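Local coordinates for protein alanine racemase (Corynebacterium glutamicum, PDB 2DY3) that belongs to the alanine racemase family, enzymes with an N-terminal TIM-barrel domain and a mainly beta C-terminal domain, and carries bound pyridoxal-5'-phosphate, at residues 236-241 with 325-330. Residues are numbered along the deposited sequence; the frame is centred on the assembly and turned at random.
Sequences MTWEAK and VIFGEN
W238 pairs antiparallel with F327 and E239 with V325, the register slipping by one residue between them, so that I326 and F327 both face W238 in a classic beta bulge. W238 O shows how the irregularity is accommodated: it accepts I326 N at 2.8 Å and F327 N more weakly at 3.4 Å, while W238 N donates to F327 O (2.7 Å). The extra residue is put to use, for I326 CD1 lies over one face of the W238 indole, 3.8 Å from the centroid of its six-membered ring, and I326 CG2 packs against W238 CE3. F327 takes W238 CB over one ring face and M236 SD at its edge, a Met-aromatic contact; the F327 ring plane and the W238 indole plane are inclined at 59°. With chi1 at -65°, T237 OG1 lies beside its own backbone N and accepts a nearly straight bond from E329 N (2.7 Å, 169°), tying down the turn beyond G328. A water bridges E239 OE2 and E329 O. In the beta-rich C-terminal domain, strand 236-247 thus holds the turn after strand 323-325 along one border, while strand 4-8 pairs with strand 236-247 through K7 and T5, which bond to the backbones of T237 and E239, and L4 and T6 also pack against W238.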
loop_
_atom_site.group_PDB
_atom_site.type_symbol
_atom_site.label_atom_id
_atom_site.label_comp_id
_atom_site.label_asym_id
_atom_site.label_seq_id
_atom_site.Cartn_x
_atom_site.Cartn_y
_atom_site.Cartn_z
ATOM N N MET B 236 -13.881 8.409 -4.226
ATOM C CA MET B 236 -12.744 7.784 -4.888
ATOM C C MET B 236 -13.101 6.865 -6.043
ATOM O O MET B 236 -14.068 6.100 -5.984
ATOM C CB MET B 236 -11.907 6.981 -3.876
ATOM C CG MET B 236 -10.699 6.270 -4.497
ATOM S SD MET B 236 -9.759 5.245 -3.320
ATOM C CE MET B 236 -8.875 6.518 -2.387
ATOM N N THR B 237 -12.307 6.967 -7.099
ATOM C CA THR B 237 -12.453 6.119 -8.272
ATOM C C THR B 237 -11.036 5.656 -8.606
ATOM O O THR B 237 -10.124 6.480 -8.709
ATOM C CB THR B 237 -13.023 6.886 -9.478
ATOM O OG1 THR B 237 -14.361 7.319 -9.191
ATOM C CG2 THR B 237 -13.038 5.988 -10.714
ATOM N N TRP B 238 -10.844 4.346 -8.727
ATOM C CA TRP B 238 -9.537 3.776 -9.068
ATOM C C TRP B 238 -9.667 3.306 -10.513
ATOM O O TRP B 238 -10.522 2.478 -10.825
ATOM C CB TRP B 238 -9.212 2.594 -8.136
ATOM C CG TRP B 238 -7.771 2.119 -8.174
ATOM C CD1 TRP B 238 -6.672 2.855 -8.518
ATOM C CD2 TRP B 238 -7.277 0.832 -7.770
ATOM N NE1 TRP B 238 -5.532 2.112 -8.351
ATOM C CE2 TRP B 238 -5.872 0.868 -7.890
ATOM C CE3 TRP B 238 -7.886 -0.344 -7.314
ATOM C CZ2 TRP B 238 -5.063 -0.226 -7.568
ATOM C CZ3 TRP B 238 -7.082 -1.429 -6.995
ATOM C CH2 TRP B 238 -5.686 -1.363 -7.124
ATOM N N GLU B 239 -8.831 3.841 -11.398
ATOM C CA GLU B 239 -8.909 3.476 -12.806
ATOM C C GLU B 239 -7.554 3.418 -13.507
ATOM O O GLU B 239 -6.612 4.136 -13.158
ATOM C CB GLU B 239 -9.826 4.458 -13.551
ATOM C CG GLU B 239 -9.282 5.873 -13.650
ATOM C CD GLU B 239 -10.311 6.879 -14.164
ATOM O OE1 GLU B 239 -9.931 8.035 -14.433
ATOM O OE2 GLU B 239 -11.500 6.519 -14.290
ATOM N N ALA B 240 -7.474 2.557 -14.512
ATOM C CA ALA B 240 -6.251 2.388 -15.275
ATOM C C ALA B 240 -6.555 2.448 -16.760
ATOM O O ALA B 240 -7.692 2.255 -17.187
ATOM C CB ALA B 240 -5.605 1.046 -14.931
ATOM N N LYS B 241 -5.532 2.737 -17.547
ATOM C CA LYS B 241 -5.687 2.787 -18.985
ATOM C C LYS B 241 -5.088 1.494 -19.522
ATOM O O LYS B 241 -3.965 1.128 -19.162
ATOM C CB LYS B 241 -4.964 4.013 -19.544
ATOM C CG LYS B 241 -5.540 5.318 -19.008
ATOM C CD LYS B 241 -5.157 6.508 -19.864
ATOM C CE LYS B 241 -5.970 7.735 -19.473
ATOM N NZ LYS B 241 -5.630 8.925 -20.299
ATOM N N VAL B 325 -12.263 1.148 -15.280
ATOM C CA VAL B 325 -12.593 1.480 -13.896
ATOM C C VAL B 325 -12.542 0.215 -13.042
ATOM O O VAL B 325 -13.250 -0.748 -13.316
ATOM C CB VAL B 325 -14.023 2.103 -13.779
ATOM C CG1 VAL B 325 -14.374 2.350 -12.315
ATOM C CG2 VAL B 325 -14.098 3.412 -14.570
ATOM N N ILE B 326 -11.695 0.215 -12.018
ATOM C CA ILE B 326 -11.579 -0.933 -11.124
ATOM C C ILE B 326 -12.716 -0.801 -10.113
ATOM O O ILE B 326 -13.390 -1.778 -9.778
ATOM C CB ILE B 326 -10.201 -0.947 -10.430
ATOM C CG1 ILE B 326 -9.104 -1.097 -11.500
ATOM C CG2 ILE B 326 -10.140 -2.066 -9.404
ATOM C CD1 ILE B 326 -7.677 -0.967 -10.977
ATOM N N PHE B 327 -12.926 0.425 -9.641
ATOM C CA PHE B 327 -14.031 0.737 -8.741
ATOM C C PHE B 327 -14.173 2.250 -8.653
ATOM O O PHE B 327 -13.188 2.983 -8.719
ATOM C CB PHE B 327 -13.846 0.096 -7.349
ATOM C CG PHE B 327 -12.860 0.799 -6.446
ATOM C CD1 PHE B 327 -13.196 1.979 -5.808
ATOM C CD2 PHE B 327 -11.621 0.236 -6.187
ATOM C CE1 PHE B 327 -12.317 2.582 -4.922
ATOM C CE2 PHE B 327 -10.736 0.835 -5.301
ATOM C CZ PHE B 327 -11.087 2.006 -4.669
ATOM N N GLY B 328 -15.410 2.715 -8.543
ATOM C CA GLY B 328 -15.648 4.141 -8.459
ATOM C C GLY B 328 -16.634 4.617 -9.503
ATOM O O GLY B 328 -17.510 3.867 -9.929
ATOM N N GLU B 329 -16.479 5.869 -9.918
ATOM C CA GLU B 329 -17.358 6.471 -10.914
ATOM C C GLU B 329 -17.328 5.689 -12.220
ATOM O O GLU B 329 -16.266 5.261 -12.675
ATOM C CB GLU B 329 -16.942 7.926 -11.162
ATOM C CG GLU B 329 -17.871 8.694 -12.094
ATOM C CD GLU B 329 -17.628 10.198 -12.060
ATOM O OE1 GLU B 329 -18.309 10.927 -12.813
ATOM O OE2 GLU B 329 -16.760 10.651 -11.279
ATOM N N ASN B 330 -18.506 5.516 -12.811
ATOM C CA ASN B 330 -18.677 4.782 -14.064
ATOM C C ASN B 330 -18.261 3.325 -13.957
ATOM O O ASN B 330 -17.860 2.712 -14.946
ATOM C CB ASN B 330 -17.909 5.459 -15.203
ATOM C CG ASN B 330 -18.429 6.849 -15.498
ATOM O OD1 ASN B 330 -19.637 7.051 -15.617
ATOM N ND2 ASN B 330 -17.524 7.814 -15.623
HETATM O O HOH W 1 -14.386 7.159 -14.071
#